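Side-chain contacts in pumilio homology domain family member 4 (PDB 3BWT), which binds mRNA through a Pumilio homology domain, the eight-repeat, single-stranded RNA-binding part of the protein that makes up this chain: residues L63-L68 with L100-E105; C176-T181 with I213-E218; N187-L192 with Y222-K227; V258-I263 with D300-R305. All coordinates share one frame; numbering follows the deposited sequence.

Contact 1: L63-L68 with L100-E105; sequences LIQKLL and LQKLIE
Gln65 and Lys102 meet at about a right angle between two nearly parallel helical segments, whose axes run 9.1 Å apart at 5°. The amide oxygen of Gln65 reaches over the root of the lysine, with OE1 3.9 Å from Lys102 CB. The backbone carbonyl O of Gln65 lies 3.8 Å from Lys102 CG. Lys102 starts out toward its neighbour, but a bend at its second torsion (chi2 69°) turns the extended remainder away. Its NZ then forms a salt bridge to Glu105 OE1 at 3.5 Å within its own helix, weak as a hydrogen bond. The amide nitrogen of Gln65 likewise stays at home, hydrogen-bonded to Asn61. One turn further along the helix, Leu68 inserts a single methyl against the next helix: CD1 lies 3.8 Å from Leu103 N and 4.0 Å from Leu103 CB. Both leucines also rest on helix 73-83, through Leu79 for Leu68 and through Thr80 and Ser83 for Leu103. The pair joins helices of Pumilio repeats 2 and 3, in the row that lines the concave RNA-binding surface of PUF proteins. Since no hydrogen bond or salt bridge crosses between the segments, their cohesion comes from van der Waals packing, of buried leucine and of Gln65 oxygens against the lysine methylenes.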
loop_
_atom_site.group_PDB
_atom_site.type_symbol
_atom_site.label_atom_id
_atom_site.label_comp_id
_atom_site.label_asym_id
_atom_site.label_seq_id
_atom_site.Cartn_x
_atom_site.Cartn_y
_atom_site.Cartn_z
ATOM N N LEU A 63 -25.602 -2.651 4.430
ATOM C CA LEU A 63 -26.742 -3.197 3.735
ATOM C C LEU A 63 -26.462 -3.306 2.241
ATOM O O LEU A 63 -26.599 -4.380 1.656
ATOM C CB LEU A 63 -27.943 -2.298 3.965
ATOM C CG LEU A 63 -29.274 -2.698 3.344
ATOM C CD1 LEU A 63 -29.716 -4.063 3.842
ATOM C CD2 LEU A 63 -30.302 -1.630 3.690
ATOM N N ILE A 64 -26.070 -2.197 1.622
ATOM C CA ILE A 64 -25.761 -2.218 0.197
ATOM C C ILE A 64 -24.663 -3.238 -0.125
ATOM O O ILE A 64 -24.715 -3.909 -1.150
ATOM C CB ILE A 64 -25.374 -0.818 -0.331
ATOM C CG1 ILE A 64 -26.480 0.194 -0.005
ATOM C CG2 ILE A 64 -25.115 -0.858 -1.838
ATOM C CD1 ILE A 64 -27.796 -0.103 -0.697
ATOM N N GLN A 65 -23.676 -3.357 0.758
ATOM C CA GLN A 65 -22.627 -4.362 0.609
ATOM C C GLN A 65 -23.234 -5.751 0.572
ATOM O O GLN A 65 -22.845 -6.591 -0.241
ATOM C CB GLN A 65 -21.643 -4.294 1.771
ATOM C CG GLN A 65 -20.740 -3.089 1.745
ATOM C CD GLN A 65 -19.590 -3.220 2.700
ATOM O OE1 GLN A 65 -18.758 -4.114 2.566
ATOM N NE2 GLN A 65 -19.524 -2.325 3.671
ATOM N N LYS A 66 -24.181 -5.991 1.472
ATOM C CA LYS A 66 -24.836 -7.277 1.552
ATOM C C LYS A 66 -25.712 -7.448 0.313
ATOM O O LYS A 66 -25.723 -8.509 -0.316
ATOM C CB LYS A 66 -25.654 -7.363 2.836
ATOM C CG LYS A 66 -26.267 -8.727 3.111
ATOM C CD LYS A 66 -25.211 -9.820 3.190
ATOM C CE LYS A 66 -25.851 -11.206 3.185
ATOM N NZ LYS A 66 -24.949 -12.226 2.581
ATOM N N LEU A 67 -26.419 -6.382 -0.044
ATOM C CA LEU A 67 -27.292 -6.369 -1.214
ATOM C C LEU A 67 -26.517 -6.693 -2.473
ATOM O O LEU A 67 -26.974 -7.467 -3.306
ATOM C CB LEU A 67 -27.967 -5.004 -1.369
ATOM C CG LEU A 67 -29.077 -4.949 -2.415
ATOM C CD1 LEU A 67 -30.245 -5.811 -1.996
ATOM C CD2 LEU A 67 -29.529 -3.529 -2.652
ATOM N N LEU A 68 -25.337 -6.098 -2.605
ATOM C CA LEU A 68 -24.491 -6.337 -3.768
ATOM C C LEU A 68 -24.130 -7.825 -3.961
ATOM O O LEU A 68 -24.100 -8.322 -5.086
ATOM C CB LEU A 68 -23.236 -5.463 -3.711
ATOM C CG LEU A 68 -23.465 -3.970 -3.974
ATOM C CD1 LEU A 68 -22.352 -3.111 -3.367
ATOM C CD2 LEU A 68 -23.613 -3.692 -5.455
ATOM N N LEU A 100 -18.153 0.773 -2.000
ATOM C CA LEU A 100 -17.706 0.825 -3.389
ATOM C C LEU A 100 -16.609 -0.199 -3.658
ATOM O O LEU A 100 -16.440 -0.653 -4.789
ATOM C CB LEU A 100 -17.229 2.230 -3.740
ATOM C CG LEU A 100 -16.652 2.505 -5.129
ATOM C CD1 LEU A 100 -17.524 1.928 -6.203
ATOM C CD2 LEU A 100 -16.516 3.995 -5.310
ATOM N N GLN A 101 -15.865 -0.560 -2.619
ATOM C CA GLN A 101 -14.901 -1.641 -2.729
ATOM C C GLN A 101 -15.632 -2.967 -2.919
ATOM O O GLN A 101 -15.227 -3.798 -3.728
ATOM C CB GLN A 101 -14.013 -1.699 -1.492
ATOM C CG GLN A 101 -13.108 -0.496 -1.333
ATOM C CD GLN A 101 -12.246 -0.563 -0.082
ATOM O OE1 GLN A 101 -11.538 -1.536 0.137
ATOM N NE2 GLN A 101 -12.296 0.482 0.735
ATOM N N LYS A 102 -16.717 -3.157 -2.181
ATOM C CA LYS A 102 -17.528 -4.362 -2.330
ATOM C C LYS A 102 -18.131 -4.478 -3.728
ATOM O O LYS A 102 -18.138 -5.558 -4.328
ATOM C CB LYS A 102 -18.643 -4.407 -1.295
ATOM C CG LYS A 102 -19.166 -5.811 -1.054
ATOM C CD LYS A 102 -18.107 -6.618 -0.352
ATOM C CE LYS A 102 -18.567 -8.017 -0.040
ATOM N NZ LYS A 102 -17.483 -8.733 0.689
ATOM N N LEU A 103 -18.644 -3.366 -4.235
ATOM C CA LEU A 103 -19.172 -3.328 -5.590
ATOM C C LEU A 103 -18.138 -3.860 -6.574
ATOM O O LEU A 103 -18.426 -4.737 -7.382
ATOM C CB LEU A 103 -19.574 -1.905 -5.958
ATOM C CG LEU A 103 -20.326 -1.667 -7.269
ATOM C CD1 LEU A 103 -21.278 -0.490 -7.123
ATOM C CD2 LEU A 103 -19.361 -1.427 -8.418
ATOM N N ILE A 104 -16.927 -3.324 -6.493
ATOM C CA ILE A 104 -15.827 -3.754 -7.346
ATOM C C ILE A 104 -15.509 -5.247 -7.173
ATOM O O ILE A 104 -15.274 -5.957 -8.149
ATOM C CB ILE A 104 -14.567 -2.908 -7.088
ATOM C CG1 ILE A 104 -14.824 -1.451 -7.489
ATOM C CG2 ILE A 104 -13.383 -3.477 -7.845
ATOM C CD1 ILE A 104 -13.745 -0.474 -7.043
ATOM N N GLU A 105 -15.517 -5.723 -5.934
ATOM C CA GLU A 105 -15.295 -7.136 -5.671
ATOM C C GLU A 105 -16.364 -8.003 -6.304
ATOM O O GLU A 105 -16.113 -9.162 -6.650
ATOM C CB GLU A 105 -15.279 -7.393 -4.173
ATOM C CG GLU A 105 -13.983 -7.000 -3.527
ATOM C CD GLU A 105 -14.039 -7.074 -2.032
ATOM O OE1 GLU A 105 -15.141 -7.337 -1.497
ATOM O OE2 GLU A 105 -12.979 -6.863 -1.398
#

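Contact 2: C176-T181 with I213-E218; sequences CLDHGT and ITKEAE
Lys215 carries the contact, reaching across toward Asp178 and turning back to Glu218. Its NZ bonds to Glu218 OE1 at 3.1 Å, meeting the carboxylate on its syn side, 27° out of the plane. The second salt bridge, Lys215 NZ to Asp178 OD1 at 3.5 Å, crosses the two segments, but the modelled place of OD1 is uncertain and so is this length. Asp178 and Lys215 cross at about a right angle, and OD1 also takes part in a hydrogen bond with the hydroxyl of Tyr211. The ammonium lies between two acids and probably offsets their repulsion, with the Asp178 side less certain; an alanine here would probably leave Glu218 without its ion-pair partner and the two acids with their repulsion less compensated. These helices, 169-179 and 205-219, belong to Pumilio repeats 5 and 6 and pack as neighbours in the inner row of the curved alpha solenoid. Apolar packing is loose, with Lys215 CG 4.5 Å from Leu177 CB. Separately, Lys215 CD makes a van der Waals approach to a polar atom, 3.5 Å from the carbonyl O of Leu177. Bends at chi2 (-87°) and chi3 carry the lysine along this path. Leu177 itself is buried and packs further on Cys185 and Cys189 of helix 182-193.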
loop_
_atom_site.group_PDB
_atom_site.type_symbol
_atom_site.label_atom_id
_atom_site.label_comp_id
_atom_site.label_asym_id
_atom_site.label_seq_id
_atom_site.Cartn_x
_atom_site.Cartn_y
_atom_site.Cartn_z
ATOM N N CYS A 176 0.256 -1.342 -7.208
ATOM C CA CYS A 176 0.576 -1.440 -8.631
ATOM C C CYS A 176 1.659 -2.480 -8.868
ATOM O O CYS A 176 1.564 -3.288 -9.794
ATOM C CB CYS A 176 1.019 -0.087 -9.192
ATOM S SG CYS A 176 -0.315 1.147 -9.387
ATOM N N LEU A 177 2.690 -2.460 -8.030
ATOM C CA LEU A 177 3.791 -3.416 -8.152
ATOM C C LEU A 177 3.375 -4.819 -7.736
ATOM O O LEU A 177 4.037 -5.792 -8.087
ATOM C CB LEU A 177 4.986 -2.978 -7.311
ATOM C CG LEU A 177 5.625 -1.673 -7.761
ATOM C CD1 LEU A 177 6.751 -1.323 -6.833
ATOM C CD2 LEU A 177 6.113 -1.793 -9.180
ATOM N N ASP A 178 2.290 -4.914 -6.975
ATOM C CA ASP A 178 1.773 -6.202 -6.536
ATOM C C ASP A 178 1.061 -6.932 -7.672
ATOM O O ASP A 178 1.191 -8.141 -7.816
ATOM C CB ASP A 178 0.798 -6.015 -5.372
ATOM C CG ASP A 178 1.496 -5.915 -4.025
ATOM O OD1 ASP A 178 2.727 -6.104 -3.965
ATOM O OD2 ASP A 178 0.806 -5.649 -3.016
ATOM N N HIS A 179 0.312 -6.182 -8.477
ATOM C CA HIS A 179 -0.634 -6.770 -9.414
ATOM C C HIS A 179 -0.331 -6.397 -10.858
ATOM O O HIS A 179 -0.866 -6.993 -11.796
ATOM C CB HIS A 179 -2.055 -6.335 -9.064
ATOM C CG HIS A 179 -2.496 -6.780 -7.710
ATOM N ND1 HIS A 179 -2.874 -8.076 -7.443
ATOM C CD2 HIS A 179 -2.612 -6.108 -6.542
ATOM C CE1 HIS A 179 -3.212 -8.184 -6.172
ATOM N NE2 HIS A 179 -3.064 -7.001 -5.602
ATOM N N GLY A 180 0.527 -5.403 -11.033
ATOM C CA GLY A 180 0.888 -4.968 -12.362
ATOM C C GLY A 180 1.529 -6.050 -13.209
ATOM O O GLY A 180 2.292 -6.882 -12.710
ATOM N N THR A 181 1.172 -6.042 -14.490
ATOM C CA THR A 181 1.890 -6.739 -15.550
ATOM C C THR A 181 3.368 -6.358 -15.547
ATOM O O THR A 181 3.722 -5.223 -15.200
ATOM C CB THR A 181 1.329 -6.292 -16.905
ATOM O OG1 THR A 181 0.216 -7.118 -17.272
ATOM C CG2 THR A 181 2.392 -6.359 -17.974
ATOM N N ILE A 213 12.550 -3.452 -4.321
ATOM C CA ILE A 213 13.539 -4.455 -3.961
ATOM C C ILE A 213 12.875 -5.648 -3.294
ATOM O O ILE A 213 13.150 -6.791 -3.631
ATOM C CB ILE A 213 14.594 -3.853 -3.047
ATOM C CG1 ILE A 213 15.255 -2.674 -3.758
ATOM C CG2 ILE A 213 15.625 -4.898 -2.653
ATOM C CD1 ILE A 213 16.416 -2.076 -3.012
ATOM N N THR A 214 11.987 -5.370 -2.353
ATOM C CA THR A 214 11.175 -6.402 -1.721
ATOM C C THR A 214 10.553 -7.349 -2.740
ATOM O O THR A 214 10.601 -8.572 -2.589
ATOM C CB THR A 214 10.047 -5.754 -0.898
ATOM O OG1 THR A 214 10.611 -5.166 0.277
ATOM C CG2 THR A 214 8.984 -6.781 -0.502
ATOM N N LYS A 215 9.970 -6.762 -3.776
ATOM C CA LYS A 215 9.237 -7.506 -4.788
ATOM C C LYS A 215 10.173 -8.348 -5.636
ATOM O O LYS A 215 9.945 -9.547 -5.843
ATOM C CB LYS A 215 8.432 -6.539 -5.662
ATOM C CG LYS A 215 7.021 -6.304 -5.147
ATOM C CD LYS A 215 6.078 -7.381 -5.705
ATOM C CE LYS A 215 4.973 -7.740 -4.729
ATOM N NZ LYS A 215 4.264 -8.995 -5.103
ATOM N N GLU A 216 11.233 -7.720 -6.122
ATOM C CA GLU A 216 12.239 -8.434 -6.884
ATOM C C GLU A 216 12.864 -9.569 -6.082
ATOM O O GLU A 216 13.149 -10.634 -6.630
ATOM C CB GLU A 216 13.306 -7.475 -7.387
ATOM C CG GLU A 216 12.766 -6.534 -8.409
ATOM C CD GLU A 216 13.842 -5.925 -9.246
ATOM O OE1 GLU A 216 14.981 -5.835 -8.756
ATOM O OE2 GLU A 216 13.544 -5.527 -10.391
ATOM N N ALA A 217 13.063 -9.349 -4.787
ATOM C CA ALA A 217 13.635 -10.384 -3.932
ATOM C C ALA A 217 12.677 -11.556 -3.788
ATOM O O ALA A 217 13.106 -12.704 -3.698
ATOM C CB ALA A 217 13.996 -9.831 -2.577
ATOM N N GLU A 218 11.380 -11.259 -3.767
ATOM C CA GLU A 218 10.358 -12.296 -3.707
ATOM C C GLU A 218 10.571 -13.290 -4.839
ATOM O O GLU A 218 10.535 -14.503 -4.628
ATOM C CB GLU A 218 8.955 -11.694 -3.849
ATOM C CG GLU A 218 8.367 -11.074 -2.594
ATOM C CD GLU A 218 6.971 -10.499 -2.828
ATOM O OE1 GLU A 218 6.277 -10.961 -3.766
ATOM O OE2 GLU A 218 6.569 -9.587 -2.073
#

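Contact 3: N187-L192 with Y222-K227; sequences NLCDKL and YDYTHK
Tyr224 points from helix 224-232 toward Cys189 and Asp190 of helix 182-193. From CB, the first torsion sets CG anti to the carbonyl carbon (chi1 -67°), turning one ring face to Cys189. CG lies 3.7 Å from Cys189 CB, which sits almost over the ring centre, 6° off the normal, in a CH-pi contact. On the same residue, Cys189 SG comes 4.1 Å from Tyr224 CD2, a sulfur-aromatic contact over the face. The opposite face has Asp223 CG near its rim. Farther out, Tyr224 CE2 and CZ are each 3.5 Å from Cys189 CB. At the tip, OH donates a 2.7 Å hydrogen bond to Asp190 OD1, which lies at the ring edge; the hydroxyl approaches from above the carboxylate, 53° out of its plane. A leucine in its place would probably leave Asp190 without this donor and Cys189 without its aromatic partner. Such side-by-side packing of equivalent helices, one repeat length apart in sequence, is typical of the Pumilio-repeat solenoid, here in the row behind the RNA-facing helices.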
loop_
_atom_site.group_PDB
_atom_site.type_symbol
_atom_site.label_atom_id
_atom_site.label_comp_id
_atom_site.label_asym_id
_atom_site.label_seq_id
_atom_site.Cartn_x
_atom_site.Cartn_y
_atom_site.Cartn_z
ATOM N N ASN A 187 7.519 -0.119 -16.877
ATOM C CA ASN A 187 7.338 1.276 -17.255
ATOM C C ASN A 187 7.215 2.176 -16.028
ATOM O O ASN A 187 7.690 3.310 -16.031
ATOM C CB ASN A 187 6.147 1.448 -18.196
ATOM C CG ASN A 187 6.443 0.956 -19.606
ATOM O OD1 ASN A 187 7.601 0.888 -20.022
ATOM N ND2 ASN A 187 5.395 0.612 -20.347
ATOM N N LEU A 188 6.605 1.648 -14.972
ATOM C CA LEU A 188 6.447 2.384 -13.725
ATOM C C LEU A 188 7.780 2.527 -12.987
ATOM O O LEU A 188 8.128 3.613 -12.520
ATOM C CB LEU A 188 5.413 1.692 -12.830
ATOM C CG LEU A 188 5.167 2.256 -11.427
ATOM C CD1 LEU A 188 4.933 3.744 -11.479
ATOM C CD2 LEU A 188 3.989 1.549 -10.788
ATOM N N CYS A 189 8.526 1.436 -12.886
ATOM C CA CYS A 189 9.806 1.473 -12.196
ATOM C C CYS A 189 10.817 2.351 -12.916
ATOM O O CYS A 189 11.646 3.005 -12.275
ATOM C CB CYS A 189 10.350 0.068 -11.992
ATOM S SG CYS A 189 9.402 -0.893 -10.803
ATOM N N ASP A 190 10.746 2.374 -14.244
ATOM C CA ASP A 190 11.567 3.291 -15.024
ATOM C C ASP A 190 11.359 4.728 -14.535
ATOM O O ASP A 190 12.323 5.434 -14.219
ATOM C CB ASP A 190 11.221 3.193 -16.506
ATOM C CG ASP A 190 11.743 1.921 -17.153
ATOM O OD1 ASP A 190 12.524 1.182 -16.512
ATOM O OD2 ASP A 190 11.364 1.663 -18.317
ATOM N N LYS A 191 10.100 5.154 -14.460
ATOM C CA LYS A 191 9.779 6.497 -13.980
ATOM C C LYS A 191 10.278 6.732 -12.553
ATOM O O LYS A 191 10.914 7.758 -12.253
ATOM C CB LYS A 191 8.277 6.753 -14.075
ATOM C CG LYS A 191 7.716 6.497 -15.469
ATOM C CD LYS A 191 6.566 7.427 -15.792
ATOM C CE LYS A 191 6.254 7.412 -17.279
ATOM N NZ LYS A 191 5.653 8.709 -17.721
ATOM N N LEU A 192 9.994 5.770 -11.680
ATOM C CA LEU A 192 10.445 5.824 -10.295
ATOM C C LEU A 192 11.967 5.910 -10.197
ATOM O O LEU A 192 12.507 6.642 -9.361
ATOM C CB LEU A 192 9.942 4.599 -9.535
ATOM C CG LEU A 192 8.424 4.472 -9.446
ATOM C CD1 LEU A 192 8.036 3.119 -8.896
ATOM C CD2 LEU A 192 7.854 5.581 -8.591
ATOM N N TYR A 222 16.407 -10.214 -10.367
ATOM C CA TYR A 222 16.846 -8.864 -10.027
ATOM C C TYR A 222 17.127 -7.969 -11.228
ATOM O O TYR A 222 17.952 -8.289 -12.081
ATOM C CB TYR A 222 18.055 -8.925 -9.099
ATOM C CG TYR A 222 17.761 -9.687 -7.835
ATOM C CD1 TYR A 222 17.847 -11.074 -7.798
ATOM C CD2 TYR A 222 17.372 -9.028 -6.683
ATOM C CE1 TYR A 222 17.565 -11.778 -6.636
ATOM C CE2 TYR A 222 17.086 -9.719 -5.525
ATOM C CZ TYR A 222 17.185 -11.090 -5.503
ATOM O OH TYR A 222 16.898 -11.771 -4.342
ATOM N N ASP A 223 16.430 -6.839 -11.278
ATOM C CA ASP A 223 16.595 -5.873 -12.352
ATOM C C ASP A 223 16.755 -4.472 -11.760
ATOM O O ASP A 223 17.849 -3.904 -11.791
ATOM C CB ASP A 223 15.407 -5.934 -13.326
ATOM C CG ASP A 223 15.454 -4.844 -14.392
ATOM O OD1 ASP A 223 16.358 -3.982 -14.332
ATOM O OD2 ASP A 223 14.582 -4.841 -15.291
ATOM N N TYR A 224 15.669 -3.917 -11.218
ATOM C CA TYR A 224 15.698 -2.551 -10.701
ATOM C C TYR A 224 16.479 -2.467 -9.395
ATOM O O TYR A 224 17.039 -1.422 -9.062
ATOM C CB TYR A 224 14.284 -1.978 -10.559
ATOM C CG TYR A 224 13.598 -1.779 -11.895
ATOM C CD1 TYR A 224 13.877 -0.666 -12.682
ATOM C CD2 TYR A 224 12.692 -2.723 -12.384
ATOM C CE1 TYR A 224 13.265 -0.493 -13.915
ATOM C CE2 TYR A 224 12.074 -2.558 -13.605
ATOM C CZ TYR A 224 12.363 -1.443 -14.370
ATOM O OH TYR A 224 11.751 -1.283 -15.593
ATOM N N THR A 225 16.534 -3.576 -8.666
ATOM C CA THR A 225 17.348 -3.629 -7.473
ATOM C C THR A 225 18.766 -3.196 -7.827
ATOM O O THR A 225 19.343 -2.324 -7.188
ATOM C CB THR A 225 17.361 -5.049 -6.882
ATOM O OG1 THR A 225 16.049 -5.379 -6.404
ATOM C CG2 THR A 225 18.346 -5.144 -5.735
ATOM N N HIS A 226 19.327 -3.803 -8.865
ATOM C CA HIS A 226 20.694 -3.494 -9.260
ATOM C C HIS A 226 20.828 -2.047 -9.713
ATOM O O HIS A 226 21.818 -1.383 -9.407
ATOM C CB HIS A 226 21.188 -4.453 -10.348
ATOM C CG HIS A 226 21.424 -5.849 -9.861
ATOM N ND1 HIS A 226 20.750 -6.940 -10.371
ATOM C CD2 HIS A 226 22.255 -6.333 -8.906
ATOM C CE1 HIS A 226 21.160 -8.035 -9.754
ATOM N NE2 HIS A 226 22.071 -7.695 -8.859
ATOM N N LYS A 227 19.833 -1.552 -10.437
ATOM C CA LYS A 227 19.895 -0.175 -10.924
ATOM C C LYS A 227 19.802 0.855 -9.782
ATOM O O LYS A 227 20.461 1.899 -9.816
ATOM C CB LYS A 227 18.828 0.060 -11.991
ATOM C CG LYS A 227 19.075 -0.725 -13.278
ATOM C CD LYS A 227 17.988 -0.443 -14.318
ATOM C CE LYS A 227 18.202 -1.228 -15.614
ATOM N NZ LYS A 227 17.153 -0.976 -16.627
#

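Contact 4: V258-I263 with D300-R305; sequences VSEPMI and DYLYKR
Leu302 is the residue through which helix 300-310 presses on Glu260 and Ile263 of helix 256-279. Just ahead of it in the sequence, Tyr301 lies on the exposed side, its hydroxyl 3.1 Å from Arg305 NH1 in a weak, bent bond (122°) along its own helix. Leu302 then points toward the other segment with CG anti to its carbonyl carbon (chi1 -73°), and a single methyl, CD1, does the touching. That methyl lies along Glu260 from CB to the carboxylate carbon CD, 3.9 Å from Glu260 CB and 4.1 Å from Glu260 CD, and is 4.2 Å from the branch methyl CG2 of Ile263. The leucine crosses both partners obliquely, and its one methyl touches both. Glu260 sends its carboxylate onward, where OE1 is hydrogen-bonded to ND2 of Asn299; OD1 of the same asparagine bonds to the backbone N of Leu302, so Asn299 links both sides of the contact. Tyr303 leads away, with its hydroxyl bonded to Met330 O and its ring edge-to-face with His296. Arg305, one turn on from Leu302, packs on Leu267, as Leu302 does. This is the side-by-side helix packing of an alpha solenoid of Pumilio repeats, here between segment 258-263 in repeat 7 and segment 300-305 in repeat 8.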
loop_
_atom_site.group_PDB
_atom_site.type_symbol
_atom_site.label_atom_id
_atom_site.label_comp_id
_atom_site.label_asym_id
_atom_site.label_seq_id
_atom_site.Cartn_x
_atom_site.Cartn_y
_atom_site.Cartn_z
ATOM N N VAL A 258 22.867 -8.052 -2.693
ATOM C CA VAL A 258 23.456 -6.720 -2.802
ATOM C C VAL A 258 24.069 -6.263 -1.491
ATOM O O VAL A 258 24.663 -5.191 -1.425
ATOM C CB VAL A 258 22.458 -5.672 -3.314
ATOM C CG1 VAL A 258 22.271 -5.813 -4.804
ATOM C CG2 VAL A 258 21.126 -5.783 -2.579
ATOM N N SER A 259 23.938 -7.087 -0.456
ATOM C CA SER A 259 24.521 -6.788 0.853
ATOM C C SER A 259 25.960 -6.298 0.721
ATOM O O SER A 259 26.300 -5.188 1.137
ATOM C CB SER A 259 24.510 -8.032 1.752
ATOM O OG SER A 259 23.221 -8.621 1.841
ATOM N N GLU A 260 26.793 -7.128 0.105
ATOM C CA GLU A 260 28.234 -6.980 0.219
ATOM C C GLU A 260 28.848 -5.797 -0.546
ATOM O O GLU A 260 29.736 -5.126 -0.033
ATOM C CB GLU A 260 28.917 -8.330 -0.044
ATOM C CG GLU A 260 28.362 -9.402 0.918
ATOM C CD GLU A 260 29.102 -10.734 0.902
ATOM O OE1 GLU A 260 30.049 -10.903 0.099
ATOM O OE2 GLU A 260 28.715 -11.619 1.704
ATOM N N PRO A 261 28.363 -5.515 -1.758
ATOM C CA PRO A 261 28.796 -4.274 -2.411
ATOM C C PRO A 261 28.575 -3.039 -1.528
ATOM O O PRO A 261 29.436 -2.152 -1.463
ATOM C CB PRO A 261 27.891 -4.203 -3.636
ATOM C CG PRO A 261 27.609 -5.628 -3.964
ATOM C CD PRO A 261 27.546 -6.357 -2.646
ATOM N N MET A 262 27.426 -2.984 -0.860
ATOM C CA MET A 262 27.097 -1.853 0.007
ATOM C C MET A 262 28.008 -1.805 1.228
ATOM O O MET A 262 28.544 -0.752 1.571
ATOM C CB MET A 262 25.626 -1.901 0.449
ATOM C CG MET A 262 25.171 -0.688 1.264
ATOM S SD MET A 262 25.263 0.908 0.410
ATOM C CE MET A 262 24.002 0.699 -0.840
ATOM N N ILE A 263 28.165 -2.949 1.885
ATOM C CA ILE A 263 29.058 -3.061 3.028
ATOM C C ILE A 263 30.460 -2.634 2.620
ATOM O O ILE A 263 31.170 -1.972 3.375
ATOM C CB ILE A 263 29.077 -4.498 3.577
ATOM C CG1 ILE A 263 27.707 -4.850 4.168
ATOM C CG2 ILE A 263 30.178 -4.670 4.616
ATOM C CD1 ILE A 263 27.597 -6.273 4.674
ATOM N N ASP A 300 33.027 -13.422 6.728
ATOM C CA ASP A 300 33.972 -13.249 7.823
ATOM C C ASP A 300 35.042 -12.206 7.523
ATOM O O ASP A 300 35.489 -11.489 8.416
ATOM C CB ASP A 300 34.625 -14.591 8.151
ATOM C CG ASP A 300 33.605 -15.693 8.335
ATOM O OD1 ASP A 300 32.799 -15.604 9.290
ATOM O OD2 ASP A 300 33.599 -16.640 7.520
ATOM N N TYR A 301 35.455 -12.123 6.265
ATOM C CA TYR A 301 36.476 -11.163 5.892
ATOM C C TYR A 301 35.964 -9.736 6.059
ATOM O O TYR A 301 36.701 -8.843 6.467
ATOM C CB TYR A 301 36.955 -11.405 4.461
ATOM C CG TYR A 301 37.494 -10.159 3.799
ATOM C CD1 TYR A 301 36.667 -9.363 3.020
ATOM C CD2 TYR A 301 38.819 -9.760 3.972
ATOM C CE1 TYR A 301 37.137 -8.218 2.417
ATOM C CE2 TYR A 301 39.299 -8.604 3.372
ATOM C CZ TYR A 301 38.443 -7.846 2.593
ATOM O OH TYR A 301 38.876 -6.705 1.973
ATOM N N LEU A 302 34.693 -9.525 5.745
ATOM C CA LEU A 302 34.096 -8.203 5.870
ATOM C C LEU A 302 33.795 -7.875 7.333
ATOM O O LEU A 302 34.002 -6.749 7.779
ATOM C CB LEU A 302 32.833 -8.099 5.006
ATOM C CG LEU A 302 33.033 -8.013 3.485
ATOM C CD1 LEU A 302 31.702 -8.065 2.728
ATOM C CD2 LEU A 302 33.812 -6.764 3.093
ATOM N N TYR A 303 33.314 -8.866 8.078
ATOM C CA TYR A 303 32.977 -8.680 9.488
ATOM C C TYR A 303 34.197 -8.295 10.326
ATOM O O TYR A 303 34.166 -7.341 11.113
ATOM C CB TYR A 303 32.344 -9.952 10.052
ATOM C CG TYR A 303 32.110 -9.913 11.544
ATOM C CD1 TYR A 303 31.039 -9.200 12.083
ATOM C CD2 TYR A 303 32.962 -10.587 12.422
ATOM C CE1 TYR A 303 30.818 -9.163 13.458
ATOM C CE2 TYR A 303 32.752 -10.560 13.792
ATOM C CZ TYR A 303 31.678 -9.847 14.304
ATOM O OH TYR A 303 31.462 -9.822 15.661
ATOM N N LYS A 304 35.269 -9.057 10.158
ATOM C CA LYS A 304 36.517 -8.781 10.841
ATOM C C LYS A 304 37.045 -7.423 10.407
ATOM O O LYS A 304 37.597 -6.674 11.218
ATOM C CB LYS A 304 37.540 -9.889 10.558
ATOM C CG LYS A 304 37.158 -11.237 11.182
ATOM C CD LYS A 304 36.653 -11.042 12.617
ATOM C CE LYS A 304 36.399 -12.364 13.333
ATOM N NZ LYS A 304 35.928 -12.142 14.737
ATOM N N ARG A 305 36.860 -7.101 9.132
ATOM C CA ARG A 305 37.290 -5.808 8.629
ATOM C C ARG A 305 36.518 -4.652 9.287
ATOM O O ARG A 305 37.120 -3.671 9.739
ATOM C CB ARG A 305 37.195 -5.757 7.106
ATOM C CG ARG A 305 37.706 -4.453 6.553
ATOM C CD ARG A 305 37.699 -4.425 5.037
ATOM N NE ARG A 305 38.170 -3.147 4.515
ATOM C CZ ARG A 305 38.255 -2.847 3.220
ATOM N NH1 ARG A 305 37.925 -3.742 2.292
ATOM N NH2 ARG A 305 38.696 -1.655 2.851
#

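All four contacts join helices that lie side by side along one solenoid, but at different depths. Contacts 3 and 4 are buried; contacts 1 and 2 are partly buried, each with a lysine at its more open side. Contacts 2 and 3 hold adjoining helix pairs in the same region, their centres 11 Å apart, and Glu216 of contact 2 ties them together through probable hydrogen bonds to Thr225 OG1 and the backbone N of Tyr224. Contact 3 meets contact 4 through Thr225 and His226 on Val258. Contact 1 touches none of the others; its nearest atoms are about 11 Å from contact 2. Chemically, 1 and 4 have no polar bond across the segments, 2 centres on a lysine-acid network whose crossing bridge is less certain, and 3 combines aromatic packing with a hydrogen bond.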